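Local atomic coordinates of MIP07328p (Drosophila melanogaster, PDB entry 6FKK), a protein that acts as a semaphorin axon guidance cue with chemorepellent activity, its extracellular sema domain probably binding a plexin receptor on responding cells. Residues S227-V232 / A253-S258; E316-K321 / L363-V368; D268-I273 / A287-S292; R231-D236 / W247-K252. All blocks are in the same frame, centred on the assembly; numbering follows the deposited sequence.

Interaction 1 of 4, residues S227-V232 / A253-S258; sequences SRVARV and ARLNCS. With NAG (2-acetamido-2-deoxy-beta-D-glucopyranose), chain B.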
loop_
_atom_site.group_PDB
_atom_site.type_symbol
_atom_site.label_atom_id
_atom_site.label_comp_id
_atom_site.label_asym_id
_atom_site.label_seq_id
_atom_site.Cartn_x
_atom_site.Cartn_y
_atom_site.Cartn_z
ATOM N N SER A 227 0.179 -14.006 1.043
ATOM C CA SER A 227 -0.173 -12.713 0.479
ATOM C C SER A 227 -0.663 -12.895 -0.952
ATOM O O SER A 227 -0.075 -13.652 -1.729
ATOM C CB SER A 227 1.021 -11.759 0.511
ATOM O OG SER A 227 1.487 -11.580 1.837
ATOM N N ARG A 228 -1.745 -12.198 -1.295
ATOM C CA ARG A 228 -2.412 -12.389 -2.574
ATOM C C ARG A 228 -2.632 -11.056 -3.271
ATOM O O ARG A 228 -2.735 -10.005 -2.631
ATOM C CB ARG A 228 -3.775 -13.079 -2.409
ATOM C CG ARG A 228 -3.797 -14.264 -1.461
ATOM C CD ARG A 228 -3.272 -15.530 -2.110
ATOM N NE ARG A 228 -3.774 -16.716 -1.424
ATOM C CZ ARG A 228 -3.395 -17.958 -1.702
ATOM N NH1 ARG A 228 -2.500 -18.180 -2.654
ATOM N NH2 ARG A 228 -3.907 -18.978 -1.027
ATOM N N VAL A 229 -2.710 -11.115 -4.597
ATOM C CA VAL A 229 -3.269 -10.043 -5.409
ATOM C C VAL A 229 -4.473 -10.612 -6.145
ATOM O O VAL A 229 -4.387 -11.685 -6.754
ATOM C CB VAL A 229 -2.238 -9.447 -6.389
ATOM C CG1 VAL A 229 -1.601 -10.529 -7.255
ATOM C CG2 VAL A 229 -2.886 -8.377 -7.254
ATOM N N ALA A 230 -5.601 -9.916 -6.058
ATOM C CA ALA A 230 -6.829 -10.334 -6.714
ATOM C C ALA A 230 -7.315 -9.220 -7.629
ATOM O O ALA A 230 -6.977 -8.048 -7.445
ATOM C CB ALA A 230 -7.913 -10.699 -5.693
ATOM N N ARG A 231 -8.110 -9.595 -8.630
ATOM C CA ARG A 231 -8.593 -8.629 -9.607
ATOM C C ARG A 231 -10.040 -8.931 -9.966
ATOM O O ARG A 231 -10.521 -10.058 -9.824
ATOM C CB ARG A 231 -7.728 -8.620 -10.876
ATOM C CG ARG A 231 -8.123 -9.639 -11.930
ATOM C CD ARG A 231 -7.221 -9.521 -13.145
ATOM N NE ARG A 231 -7.642 -10.393 -14.237
ATOM C CZ ARG A 231 -6.992 -10.505 -15.391
ATOM N NH1 ARG A 231 -5.889 -9.800 -15.598
ATOM N NH2 ARG A 231 -7.440 -11.320 -16.335
ATOM N N VAL A 232 -10.732 -7.888 -10.425
ATOM C CA VAL A 232 -12.097 -7.989 -10.926
ATOM C C VAL A 232 -12.219 -7.098 -12.153
ATOM O O VAL A 232 -11.549 -6.067 -12.263
ATOM C CB VAL A 232 -13.145 -7.588 -9.862
ATOM C CG1 VAL A 232 -13.199 -8.611 -8.742
ATOM C CG2 VAL A 232 -12.837 -6.205 -9.310
ATOM N N ALA A 253 -3.923 -14.438 -7.212
ATOM C CA ALA A 253 -2.642 -15.115 -7.328
ATOM C C ALA A 253 -1.796 -14.777 -6.112
ATOM O O ALA A 253 -1.959 -13.718 -5.500
ATOM C CB ALA A 253 -1.906 -14.717 -8.613
ATOM N N ARG A 254 -0.896 -15.689 -5.763
ATOM C CA ARG A 254 -0.010 -15.468 -4.630
ATOM C C ARG A 254 1.122 -14.526 -5.020
ATOM O O ARG A 254 1.624 -14.567 -6.147
ATOM C CB ARG A 254 0.564 -16.792 -4.130
ATOM C CG ARG A 254 1.477 -16.640 -2.925
ATOM C CD ARG A 254 2.145 -17.949 -2.550
ATOM N NE ARG A 254 3.025 -17.785 -1.397
ATOM C CZ ARG A 254 3.784 -18.751 -0.892
ATOM N NH1 ARG A 254 3.773 -19.959 -1.439
ATOM N NH2 ARG A 254 4.555 -18.508 0.160
ATOM N N LEU A 255 1.511 -13.667 -4.084
ATOM C CA LEU A 255 2.686 -12.827 -4.254
ATOM C C LEU A 255 3.900 -13.533 -3.666
ATOM O O LEU A 255 3.823 -14.135 -2.590
ATOM C CB LEU A 255 2.481 -11.469 -3.584
ATOM C CG LEU A 255 1.393 -10.582 -4.190
ATOM C CD1 LEU A 255 1.239 -9.315 -3.372
ATOM C CD2 LEU A 255 1.728 -10.249 -5.633
ATOM N N ASN A 256 5.020 -13.464 -4.380
ATOM C CA ASN A 256 6.240 -14.181 -4.017
ATOM C C ASN A 256 7.309 -13.158 -3.648
ATOM O O ASN A 256 7.994 -12.619 -4.523
ATOM C CB ASN A 256 6.696 -15.082 -5.163
ATOM C CG ASN A 256 7.873 -15.970 -4.792
ATOM O OD1 ASN A 256 8.666 -15.650 -3.904
ATOM N ND2 ASN A 256 7.994 -17.099 -5.480
ATOM N N CYS A 257 7.452 -12.903 -2.353
ATOM C CA CYS A 257 8.516 -12.061 -1.816
ATOM C C CYS A 257 9.404 -12.960 -0.963
ATOM O O CYS A 257 9.104 -13.214 0.207
ATOM C CB CYS A 257 7.947 -10.898 -1.010
ATOM S SG CYS A 257 9.194 -9.733 -0.415
ATOM N N SER A 258 10.492 -13.446 -1.556
ATOM C CA SER A 258 11.339 -14.422 -0.887
ATOM C C SER A 258 12.786 -14.233 -1.312
ATOM O O SER A 258 13.074 -13.708 -2.391
ATOM C CB SER A 258 10.896 -15.856 -1.197
ATOM O OG SER A 258 11.077 -16.157 -2.570
HETATM C C1 NAG B . 9.082 -17.999 -5.204
HETATM C C2 NAG B . 8.767 -19.425 -5.633
HETATM C C3 NAG B . 9.945 -20.351 -5.320
HETATM C C4 NAG B . 11.264 -19.773 -5.830
HETATM C C5 NAG B . 11.410 -18.309 -5.423
HETATM C C6 NAG B . 12.619 -17.639 -6.035
HETATM C C7 NAG B . 6.395 -20.071 -5.617
HETATM C C8 NAG B . 5.257 -20.577 -4.782
HETATM N N2 NAG B . 7.558 -19.905 -4.980
HETATM O O3 NAG B . 9.674 -21.610 -5.927
HETATM O O4 NAG B . 12.371 -20.454 -5.248
HETATM O O5 NAG B . 10.262 -17.563 -5.840
HETATM O O6 NAG B . 12.557 -17.646 -7.454
HETATM O O7 NAG B . 6.265 -19.825 -6.811
#
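Val-229 and Ala-253 form an antiparallel hydrogen-bonded pair, Val-229 N reaching Ala-253 O at 2.9 Å and Ala-253 N returning to Val-229 O at 2.8 Å. A third backbone bond, Leu-255 N to Ser-227 O, is almost straight at 173°. The tight side of the contact is apolar: Val-229 and Leu-255 meet at about a right angle, CG1 of the valine lying 3.7 Å from CD2 of the leucine, and all of it is buried. The other face holds the non-hydrogen-bonded pair Arg-228 and Arg-254. Arg-254 CB lies at the edge of the Arg-228 guanidinium, near its plane, 3.7 Å from NH1, and the two guanidinium planes stand 81° apart. Each charge is answered elsewhere, Arg-228 by Glu-213 and Glu-217, Arg-254 by Asp-268. Arg-228 is itself buried; the solvent side belongs to Arg-254, partly exposed, whose trans first torsion (chi1 -179°) and extended chain carry NH1 to 3.7 Å from C8 of the N-acetylglucosamine on Asn-256. Strand 225-233 has strands 206-214 and 251-259 as antiparallel neighbours in this sheet of the sema propeller; beyond Leu-255 comes strand 265-279, and Cys-257 is disulfide-bonded to Cys-302 of strand 298-305.

Interaction 2 of 4, residues E316-K321 / L363-V368; sequences EFKSQK and LMEEAV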
loop_
_atom_site.group_PDB
_atom_site.type_symbol
_atom_site.label_atom_id
_atom_site.label_comp_id
_atom_site.label_asym_id
_atom_site.label_seq_id
_atom_site.Cartn_x
_atom_site.Cartn_y
_atom_site.Cartn_z
ATOM N N GLU A 316 -2.209 -21.193 -15.682
ATOM C CA GLU A 316 -3.060 -22.311 -15.319
ATOM C C GLU A 316 -3.784 -22.034 -14.005
ATOM O O GLU A 316 -3.336 -21.248 -13.167
ATOM C CB GLU A 316 -2.234 -23.590 -15.206
ATOM C CG GLU A 316 -1.596 -24.028 -16.512
ATOM C CD GLU A 316 -0.601 -25.154 -16.319
ATOM O OE1 GLU A 316 0.270 -25.031 -15.432
ATOM O OE2 GLU A 316 -0.697 -26.166 -17.046
ATOM N N PHE A 317 -4.922 -22.700 -13.836
ATOM C CA PHE A 317 -5.736 -22.576 -12.637
ATOM C C PHE A 317 -5.387 -23.694 -11.667
ATOM O O PHE A 317 -5.347 -24.865 -12.054
ATOM C CB PHE A 317 -7.225 -22.633 -12.978
ATOM C CG PHE A 317 -7.697 -21.498 -13.835
ATOM C CD1 PHE A 317 -7.627 -21.579 -15.216
ATOM C CD2 PHE A 317 -8.221 -20.354 -13.260
ATOM C CE1 PHE A 317 -8.065 -20.535 -16.007
ATOM C CE2 PHE A 317 -8.662 -19.308 -14.044
ATOM C CZ PHE A 317 -8.584 -19.399 -15.420
ATOM N N LYS A 318 -5.142 -23.330 -10.412
ATOM C CA LYS A 318 -4.915 -24.327 -9.376
ATOM C C LYS A 318 -6.206 -25.097 -9.131
ATOM O O LYS A 318 -7.241 -24.501 -8.816
ATOM C CB LYS A 318 -4.431 -23.656 -8.094
ATOM C CG LYS A 318 -3.794 -24.602 -7.092
ATOM C CD LYS A 318 -3.169 -23.822 -5.947
ATOM C CE LYS A 318 -2.180 -22.784 -6.465
ATOM N NZ LYS A 318 -0.944 -23.399 -7.029
ATOM N N SER A 319 -6.148 -26.417 -9.290
ATOM C CA SER A 319 -7.344 -27.237 -9.175
ATOM C C SER A 319 -7.904 -27.180 -7.756
ATOM O O SER A 319 -7.208 -26.835 -6.796
ATOM C CB SER A 319 -7.039 -28.685 -9.559
ATOM O OG SER A 319 -6.094 -29.253 -8.671
ATOM N N GLN A 320 -9.190 -27.511 -7.642
ATOM C CA GLN A 320 -9.841 -27.559 -6.340
ATOM C C GLN A 320 -9.079 -28.491 -5.412
ATOM O O GLN A 320 -8.590 -29.545 -5.828
ATOM C CB GLN A 320 -11.288 -28.035 -6.484
ATOM C CG GLN A 320 -12.073 -27.351 -7.586
ATOM C CD GLN A 320 -13.506 -27.844 -7.664
ATOM O OE1 GLN A 320 -14.225 -27.853 -6.665
ATOM N NE2 GLN A 320 -13.926 -28.264 -8.853
ATOM N N LYS A 321 -8.966 -28.091 -4.145
ATOM C CA LYS A 321 -8.224 -28.877 -3.162
ATOM C C LYS A 321 -8.961 -30.193 -2.933
ATOM O O LYS A 321 -9.746 -30.355 -1.997
ATOM C CB LYS A 321 -8.049 -28.103 -1.863
ATOM C CG LYS A 321 -7.134 -28.804 -0.872
ATOM C CD LYS A 321 -7.142 -28.128 0.483
ATOM C CE LYS A 321 -6.192 -28.832 1.438
ATOM N NZ LYS A 321 -4.820 -28.938 0.868
ATOM N N LEU A 363 -8.052 -19.373 -7.696
ATOM C CA LEU A 363 -6.637 -19.236 -7.385
ATOM C C LEU A 363 -5.797 -19.720 -8.558
ATOM O O LEU A 363 -5.994 -20.835 -9.053
ATOM C CB LEU A 363 -6.283 -20.020 -6.121
ATOM C CG LEU A 363 -4.819 -19.976 -5.691
ATOM C CD1 LEU A 363 -4.375 -18.542 -5.478
ATOM C CD2 LEU A 363 -4.622 -20.795 -4.428
ATOM N N MET A 364 -4.862 -18.881 -8.995
ATOM C CA MET A 364 -3.990 -19.223 -10.107
ATOM C C MET A 364 -2.821 -20.077 -9.626
ATOM O O MET A 364 -2.360 -19.956 -8.488
ATOM C CB MET A 364 -3.471 -17.958 -10.790
ATOM C CG MET A 364 -4.563 -16.980 -11.197
ATOM S SD MET A 364 -5.743 -17.682 -12.365
ATOM C CE MET A 364 -4.664 -18.047 -13.746
ATOM N N GLU A 365 -2.342 -20.948 -10.519
ATOM C CA GLU A 365 -1.296 -21.897 -10.148
ATOM C C GLU A 365 0.011 -21.183 -9.823
ATOM O O GLU A 365 0.621 -21.422 -8.774
ATOM C CB GLU A 365 -1.090 -22.912 -11.274
ATOM C CG GLU A 365 0.012 -23.933 -11.008
ATOM C CD GLU A 365 -0.350 -24.926 -9.918
ATOM O OE1 GLU A 365 -1.554 -25.062 -9.606
ATOM O OE2 GLU A 365 0.569 -25.574 -9.375
ATOM N N GLU A 366 0.454 -20.299 -10.710
ATOM C CA GLU A 366 1.744 -19.644 -10.561
ATOM C C GLU A 366 1.636 -18.411 -9.674
ATOM O O GLU A 366 0.602 -17.740 -9.626
ATOM C CB GLU A 366 2.310 -19.253 -11.928
ATOM C CG GLU A 366 2.645 -20.441 -12.816
ATOM C CD GLU A 366 3.658 -21.378 -12.180
ATOM O OE1 GLU A 366 4.578 -20.887 -11.492
ATOM O OE2 GLU A 366 3.528 -22.607 -12.363
ATOM N N ALA A 367 2.723 -18.125 -8.968
ATOM C CA ALA A 367 2.818 -16.945 -8.126
ATOM C C ALA A 367 3.480 -15.804 -8.890
ATOM O O ALA A 367 4.159 -16.009 -9.900
ATOM C CB ALA A 367 3.604 -17.252 -6.850
ATOM N N VAL A 368 3.266 -14.590 -8.396
ATOM C CA VAL A 368 3.825 -13.394 -9.021
ATOM C C VAL A 368 5.262 -13.216 -8.550
ATOM O O VAL A 368 5.509 -13.117 -7.340
ATOM C CB VAL A 368 2.987 -12.148 -8.702
ATOM C CG1 VAL A 368 3.601 -10.920 -9.357
ATOM C CG2 VAL A 368 1.554 -12.345 -9.159
#
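Lys-318 and Glu-365 cross at about a right angle, the lysine folding its end over the glutamate backbone. Bends at chi3 (-55°) and chi4 (-70°) turn Lys-318 NZ back to Glu-365, where it bonds the carbonyl O at 3.1 Å, on a lone pair in the carbonyl plane, and makes a salt bridge with OE1, also at 3.1 Å, its hydrogen bond weak. The lysine's aliphatic part lies alongside Leu-363, pointing the same way, with CD 3.7 Å from CD2 of the leucine. An alanine in place of Lys-318 would probably leave the Glu-365 carboxylate without this charge partner and remove the methylenes that lie along Leu-363. Phe-317 and Met-364 also run side by side: Met-364 SD sits 4.3 Å from the Phe-317 ring centroid, 39° off the normal, while CE lies over one face toward the rim. Two backbone bonds, Glu-365 N to Glu-316 O and Lys-318 N to Leu-363 O, bracket the single bridge between Phe-317 and Met-364. The Met-364 sulfur beside the Phe-317 ring is a Met-aromatic contact; with the bridge it ties together two sema-domain loops, before and after helix 352-360, whose Phe-357 meets the Phe-317 ring edge-to-face.

Interaction 3 of 4, residues D268-I273 / A287-S292; sequences DEIQAI and AVFTTS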
loop_
_atom_site.group_PDB
_atom_site.type_symbol
_atom_site.label_atom_id
_atom_site.label_comp_id
_atom_site.label_asym_id
_atom_site.label_seq_id
_atom_site.Cartn_x
_atom_site.Cartn_y
_atom_site.Cartn_z
ATOM N N ASP A 268 5.759 -13.813 3.985
ATOM C CA ASP A 268 4.452 -14.208 3.477
ATOM C C ASP A 268 3.308 -13.295 3.901
ATOM O O ASP A 268 2.184 -13.492 3.431
ATOM C CB ASP A 268 4.130 -15.640 3.919
ATOM C CG ASP A 268 4.848 -16.682 3.088
ATOM O OD1 ASP A 268 5.028 -16.450 1.873
ATOM O OD2 ASP A 268 5.229 -17.733 3.649
ATOM N N GLU A 269 3.551 -12.312 4.764
ATOM C CA GLU A 269 2.485 -11.462 5.293
ATOM C C GLU A 269 2.704 -10.027 4.824
ATOM O O GLU A 269 3.497 -9.286 5.413
ATOM C CB GLU A 269 2.425 -11.552 6.816
ATOM C CG GLU A 269 2.037 -12.929 7.330
ATOM C CD GLU A 269 1.753 -12.944 8.818
ATOM O OE1 GLU A 269 2.091 -11.953 9.500
ATOM O OE2 GLU A 269 1.188 -13.944 9.304
ATOM N N ILE A 270 1.989 -9.637 3.768
ATOM C CA ILE A 270 2.079 -8.273 3.263
ATOM C C ILE A 270 1.472 -7.313 4.278
ATOM O O ILE A 270 0.533 -7.653 5.012
ATOM C CB ILE A 270 1.389 -8.167 1.891
ATOM C CG1 ILE A 270 1.738 -6.846 1.206
ATOM C CG2 ILE A 270 -0.117 -8.314 2.030
ATOM C CD1 ILE A 270 1.323 -6.802 -0.246
ATOM N N GLN A 271 2.021 -6.099 4.336
ATOM C CA GLN A 271 1.635 -5.151 5.374
ATOM C C GLN A 271 1.206 -3.813 4.786
ATOM O O GLN A 271 0.357 -3.126 5.363
ATOM C CB GLN A 271 2.787 -4.944 6.360
ATOM C CG GLN A 271 3.172 -6.186 7.147
ATOM C CD GLN A 271 2.097 -6.610 8.128
ATOM O OE1 GLN A 271 1.384 -5.773 8.682
ATOM N NE2 GLN A 271 1.971 -7.914 8.342
ATOM N N ALA A 272 1.784 -3.436 3.649
ATOM C CA ALA A 272 1.478 -2.159 3.020
ATOM C C ALA A 272 1.930 -2.188 1.569
ATOM O O ALA A 272 2.840 -2.936 1.203
ATOM C CB ALA A 272 2.151 -0.993 3.753
ATOM N N ILE A 273 1.282 -1.359 0.748
ATOM C CA ILE A 273 1.671 -1.168 -0.641
ATOM C C ILE A 273 1.691 0.324 -0.943
ATOM O O ILE A 273 1.094 1.138 -0.236
ATOM C CB ILE A 273 0.738 -1.893 -1.634
ATOM C CG1 ILE A 273 -0.665 -1.280 -1.596
ATOM C CG2 ILE A 273 0.692 -3.385 -1.343
ATOM C CD1 ILE A 273 -1.569 -1.760 -2.710
ATOM N N ALA A 287 5.873 -3.045 -2.056
ATOM C CA ALA A 287 5.115 -3.588 -0.940
ATOM C C ALA A 287 6.053 -3.965 0.195
ATOM O O ALA A 287 7.237 -4.241 -0.013
ATOM C CB ALA A 287 4.288 -4.807 -1.362
ATOM N N VAL A 288 5.498 -3.980 1.405
ATOM C CA VAL A 288 6.222 -4.334 2.618
ATOM C C VAL A 288 5.688 -5.662 3.132
ATOM O O VAL A 288 4.472 -5.834 3.275
ATOM C CB VAL A 288 6.089 -3.237 3.688
ATOM C CG1 VAL A 288 6.609 -3.737 5.020
ATOM C CG2 VAL A 288 6.838 -1.993 3.253
ATOM N N PHE A 289 6.593 -6.596 3.409
ATOM C CA PHE A 289 6.241 -7.924 3.888
ATOM C C PHE A 289 6.947 -8.212 5.206
ATOM O O PHE A 289 8.089 -7.792 5.414
ATOM C CB PHE A 289 6.621 -9.005 2.869
ATOM C CG PHE A 289 5.885 -8.909 1.564
ATOM C CD1 PHE A 289 6.274 -7.995 0.598
ATOM C CD2 PHE A 289 4.823 -9.756 1.291
ATOM C CE1 PHE A 289 5.605 -7.914 -0.606
ATOM C CE2 PHE A 289 4.150 -9.680 0.086
ATOM C CZ PHE A 289 4.541 -8.757 -0.863
ATOM N N THR A 290 6.263 -8.936 6.089
ATOM C CA THR A 290 6.850 -9.445 7.319
ATOM C C THR A 290 6.713 -10.961 7.358
ATOM O O THR A 290 5.887 -11.548 6.654
ATOM C CB THR A 290 6.191 -8.831 8.565
ATOM O OG1 THR A 290 4.778 -9.078 8.539
ATOM C CG2 THR A 290 6.446 -7.330 8.632
ATOM N N THR A 291 7.538 -11.594 8.188
ATOM C CA THR A 291 7.472 -13.037 8.342
ATOM C C THR A 291 6.371 -13.418 9.325
ATOM O O THR A 291 5.861 -12.592 10.087
ATOM C CB THR A 291 8.804 -13.605 8.830
ATOM O OG1 THR A 291 9.069 -13.135 10.158
ATOM C CG2 THR A 291 9.932 -13.178 7.913
ATOM N N SER A 292 6.009 -14.697 9.299
ATOM C CA SER A 292 5.014 -15.218 10.217
ATOM C C SER A 292 5.644 -15.430 11.596
ATOM O O SER A 292 6.847 -15.250 11.797
ATOM C CB SER A 292 4.399 -16.495 9.652
ATOM O OG SER A 292 3.846 -16.256 8.367
#
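The Phe-289 ring carries Ile-270 on one face: CG1 of the isoleucine stands 4.1 Å from the ring centroid, 20° off the normal, a CH-pi contact displaced toward the rim. Ile-270 CG1 is anti to the backbone N (chi1 -167°), which carries CD1 on to Ala-287 CB, 3.7 Å away. Gln-271, at the bulge, crosses Thr-290 at about a right angle, NE2 giving a weak bond to OG1 (3.0 Å, 124°). The strands form a beta hairpin of the sema propeller, interrupted by a beta bulge: the register shifts by one between Ile-270 and Ala-272, so that Gln-271 N bonds Val-288 O at 2.7 Å while Val-288 N bonds Ala-272 O at 2.9 Å. Before the bulge, Glu-269 and Thr-290 exchange two backbone bonds, and the glutamate chain extends past Thr-290 until OE2 comes 3.6 Å from OG of the poorly ordered Ser-292. An alanine at Glu-269 is likely to strip Thr-290 and Ser-292 of the chain that lies against them. Asp-268, just before Glu-269, makes a salt bridge through OD1 with Arg-254 NH2.

Interaction 4 of 4, residues R231-D236 / W247-K252; sequences RVCKND and WTSFLK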
loop_
_atom_site.group_PDB
_atom_site.type_symbol
_atom_site.label_atom_id
_atom_site.label_comp_id
_atom_site.label_asym_id
_atom_site.label_seq_id
_atom_site.Cartn_x
_atom_site.Cartn_y
_atom_site.Cartn_z
ATOM N N ARG A 231 -8.110 -9.595 -8.630
ATOM C CA ARG A 231 -8.593 -8.629 -9.607
ATOM C C ARG A 231 -10.040 -8.931 -9.966
ATOM O O ARG A 231 -10.521 -10.058 -9.824
ATOM C CB ARG A 231 -7.728 -8.620 -10.876
ATOM C CG ARG A 231 -8.123 -9.639 -11.930
ATOM C CD ARG A 231 -7.221 -9.521 -13.145
ATOM N NE ARG A 231 -7.642 -10.393 -14.237
ATOM C CZ ARG A 231 -6.992 -10.505 -15.391
ATOM N NH1 ARG A 231 -5.889 -9.800 -15.598
ATOM N NH2 ARG A 231 -7.440 -11.320 -16.335
ATOM N N VAL A 232 -10.732 -7.888 -10.425
ATOM C CA VAL A 232 -12.097 -7.989 -10.926
ATOM C C VAL A 232 -12.219 -7.098 -12.153
ATOM O O VAL A 232 -11.549 -6.067 -12.263
ATOM C CB VAL A 232 -13.145 -7.588 -9.862
ATOM C CG1 VAL A 232 -13.199 -8.611 -8.742
ATOM C CG2 VAL A 232 -12.837 -6.205 -9.310
ATOM N N CYS A 233 -13.073 -7.506 -13.089
ATOM C CA CYS A 233 -13.380 -6.670 -14.242
ATOM C C CYS A 233 -14.376 -5.594 -13.832
ATOM O O CYS A 233 -15.370 -5.883 -13.158
ATOM C CB CYS A 233 -13.952 -7.504 -15.389
ATOM S SG CYS A 233 -12.791 -8.634 -16.198
ATOM N N LYS A 234 -14.111 -4.353 -14.239
ATOM C CA LYS A 234 -15.018 -3.269 -13.884
ATOM C C LYS A 234 -16.341 -3.375 -14.633
ATOM O O LYS A 234 -17.388 -2.999 -14.096
ATOM C CB LYS A 234 -14.356 -1.917 -14.151
ATOM C CG LYS A 234 -13.076 -1.690 -13.359
ATOM C CD LYS A 234 -12.587 -0.252 -13.467
ATOM C CE LYS A 234 -12.190 0.104 -14.889
ATOM N NZ LYS A 234 -11.489 1.417 -14.967
ATOM N N ASN A 235 -16.316 -3.894 -15.862
ATOM C CA ASN A 235 -17.519 -4.057 -16.667
ATOM C C ASN A 235 -18.298 -5.321 -16.322
ATOM O O ASN A 235 -19.156 -5.741 -17.109
ATOM C CB ASN A 235 -17.157 -4.057 -18.155
ATOM C CG ASN A 235 -16.423 -5.315 -18.578
ATOM O OD1 ASN A 235 -15.733 -5.948 -17.776
ATOM N ND2 ASN A 235 -16.565 -5.684 -19.846
ATOM N N ASP A 236 -18.017 -5.933 -15.175
ATOM C CA ASP A 236 -18.729 -7.136 -14.767
ATOM C C ASP A 236 -20.178 -6.793 -14.440
ATOM O O ASP A 236 -20.449 -5.887 -13.646
ATOM C CB ASP A 236 -18.038 -7.770 -13.558
ATOM C CG ASP A 236 -18.379 -9.244 -13.387
ATOM O OD1 ASP A 236 -19.475 -9.664 -13.817
ATOM O OD2 ASP A 236 -17.545 -9.983 -12.819
ATOM N N TRP A 247 -19.566 -11.987 -8.596
ATOM C CA TRP A 247 -18.600 -11.715 -9.649
ATOM C C TRP A 247 -18.480 -12.910 -10.586
ATOM O O TRP A 247 -18.665 -14.064 -10.191
ATOM C CB TRP A 247 -17.224 -11.402 -9.058
ATOM C CG TRP A 247 -17.166 -10.206 -8.157
ATOM C CD1 TRP A 247 -17.200 -10.206 -6.791
ATOM C CD2 TRP A 247 -17.032 -8.837 -8.553
ATOM N NE1 TRP A 247 -17.103 -8.921 -6.315
ATOM C CE2 TRP A 247 -16.999 -8.062 -7.377
ATOM C CE3 TRP A 247 -16.940 -8.190 -9.790
ATOM C CZ2 TRP A 247 -16.881 -6.675 -7.401
ATOM C CZ3 TRP A 247 -16.822 -6.813 -9.810
ATOM C CH2 TRP A 247 -16.793 -6.071 -8.625
ATOM N N THR A 248 -18.170 -12.620 -11.848
ATOM C CA THR A 248 -17.796 -13.636 -12.822
ATOM C C THR A 248 -16.356 -13.472 -13.278
ATOM O O THR A 248 -15.930 -14.140 -14.226
ATOM C CB THR A 248 -18.733 -13.597 -14.029
ATOM O OG1 THR A 248 -18.646 -12.313 -14.660
ATOM C CG2 THR A 248 -20.164 -13.845 -13.591
ATOM N N SER A 249 -15.594 -12.598 -12.617
ATOM C CA SER A 249 -14.229 -12.304 -13.034
ATOM C C SER A 249 -13.265 -12.246 -11.855
ATOM O O SER A 249 -12.191 -11.646 -11.977
ATOM C CB SER A 249 -14.178 -10.979 -13.798
ATOM O OG SER A 249 -14.572 -9.905 -12.962
ATOM N N PHE A 250 -13.616 -12.840 -10.717
ATOM C CA PHE A 250 -12.752 -12.790 -9.544
ATOM C C PHE A 250 -11.667 -13.852 -9.654
ATOM O O PHE A 250 -11.961 -15.053 -9.671
ATOM C CB PHE A 250 -13.562 -12.983 -8.263
ATOM C CG PHE A 250 -12.731 -12.915 -7.009
ATOM C CD1 PHE A 250 -12.426 -11.693 -6.430
ATOM C CD2 PHE A 250 -12.258 -14.069 -6.408
ATOM C CE1 PHE A 250 -11.664 -11.626 -5.276
ATOM C CE2 PHE A 250 -11.495 -14.008 -5.255
ATOM C CZ PHE A 250 -11.199 -12.783 -4.689
ATOM N N LEU A 251 -10.415 -13.406 -9.725
ATOM C CA LEU A 251 -9.253 -14.280 -9.710
ATOM C C LEU A 251 -8.232 -13.713 -8.736
ATOM O O LEU A 251 -8.215 -12.512 -8.458
ATOM C CB LEU A 251 -8.626 -14.420 -11.102
ATOM C CG LEU A 251 -9.492 -15.046 -12.194
ATOM C CD1 LEU A 251 -8.782 -14.975 -13.534
ATOM C CD2 LEU A 251 -9.819 -16.483 -11.838
ATOM N N LYS A 252 -7.376 -14.590 -8.213
ATOM C CA LYS A 252 -6.313 -14.163 -7.314
ATOM C C LYS A 252 -5.075 -15.017 -7.537
ATOM O O LYS A 252 -5.155 -16.163 -7.987
ATOM C CB LYS A 252 -6.737 -14.232 -5.842
ATOM C CG LYS A 252 -7.140 -15.612 -5.352
ATOM C CD LYS A 252 -7.539 -15.561 -3.884
ATOM C CE LYS A 252 -7.964 -16.924 -3.364
ATOM N NZ LYS A 252 -8.371 -16.867 -1.931
#
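Trp-247 presents one face of its indole to Val-232, whose CG1 stands over the centre of the six-membered ring, 3.9 Å from its centroid and 13° off the normal. Asp-236 OD2 lies in plane at the ring edge, 3.6 Å from Trp-247 CE3, and the indole NE1 is bonded to Ile-177 O. Thr-248 then grips the same carboxylate twice: its N meets the syn lone pair of Asp-236 OD2 at 2.9 Å, and OG1 donates to OD1. At Ser-249, OG sits between the backbone N and the carbonyl carbon (chi1 63°), where it accepts at 2.8 Å, with an angle of 170°, the N-H of Cys-233, which opens the turn and is disulfide-bonded to Cys-343, and donates to Asp-236 OD2 from the anti side. OD2 thus takes two donors, holding the type I turn from Cys-233 to Asp-236 against the loop that leads into strand 251-259 of the sema propeller. Phe-250 offers its ring edge to Val-232, CD1 being 3.9 Å from CG1 of the valine. Leu-251 opens the strand pairing with Arg-231, whose N bonds Leu-251 O at 2.9 Å; the return bond from Leu-251 N is weak.

Overall arrangement
Along the chain, interactions 4 and 1 start from the same strand, 225-233, and share Arg-231 and Val-232; they lie at successive places on its pairing with strand 251-259, their centres 15 Å apart. Interaction 3 follows, in the hairpin of strands 265-279 and 282-290 in the same sheet; its centre is 11 Å from that of interaction 1, joined to it by the Arg-254 to Asp-268 salt bridge. Interaction 2 closes last. Its 363-368 segment bonds to Arg-254, Asn-256 and Lys-252, so it runs beside strand 251-259, and 368-369 pairs with that strand in parallel. Interactions 2 and 3 do not touch, with nearest atoms about 8 Å apart. Strand 251-259 thus links sheet and loops within one sema domain.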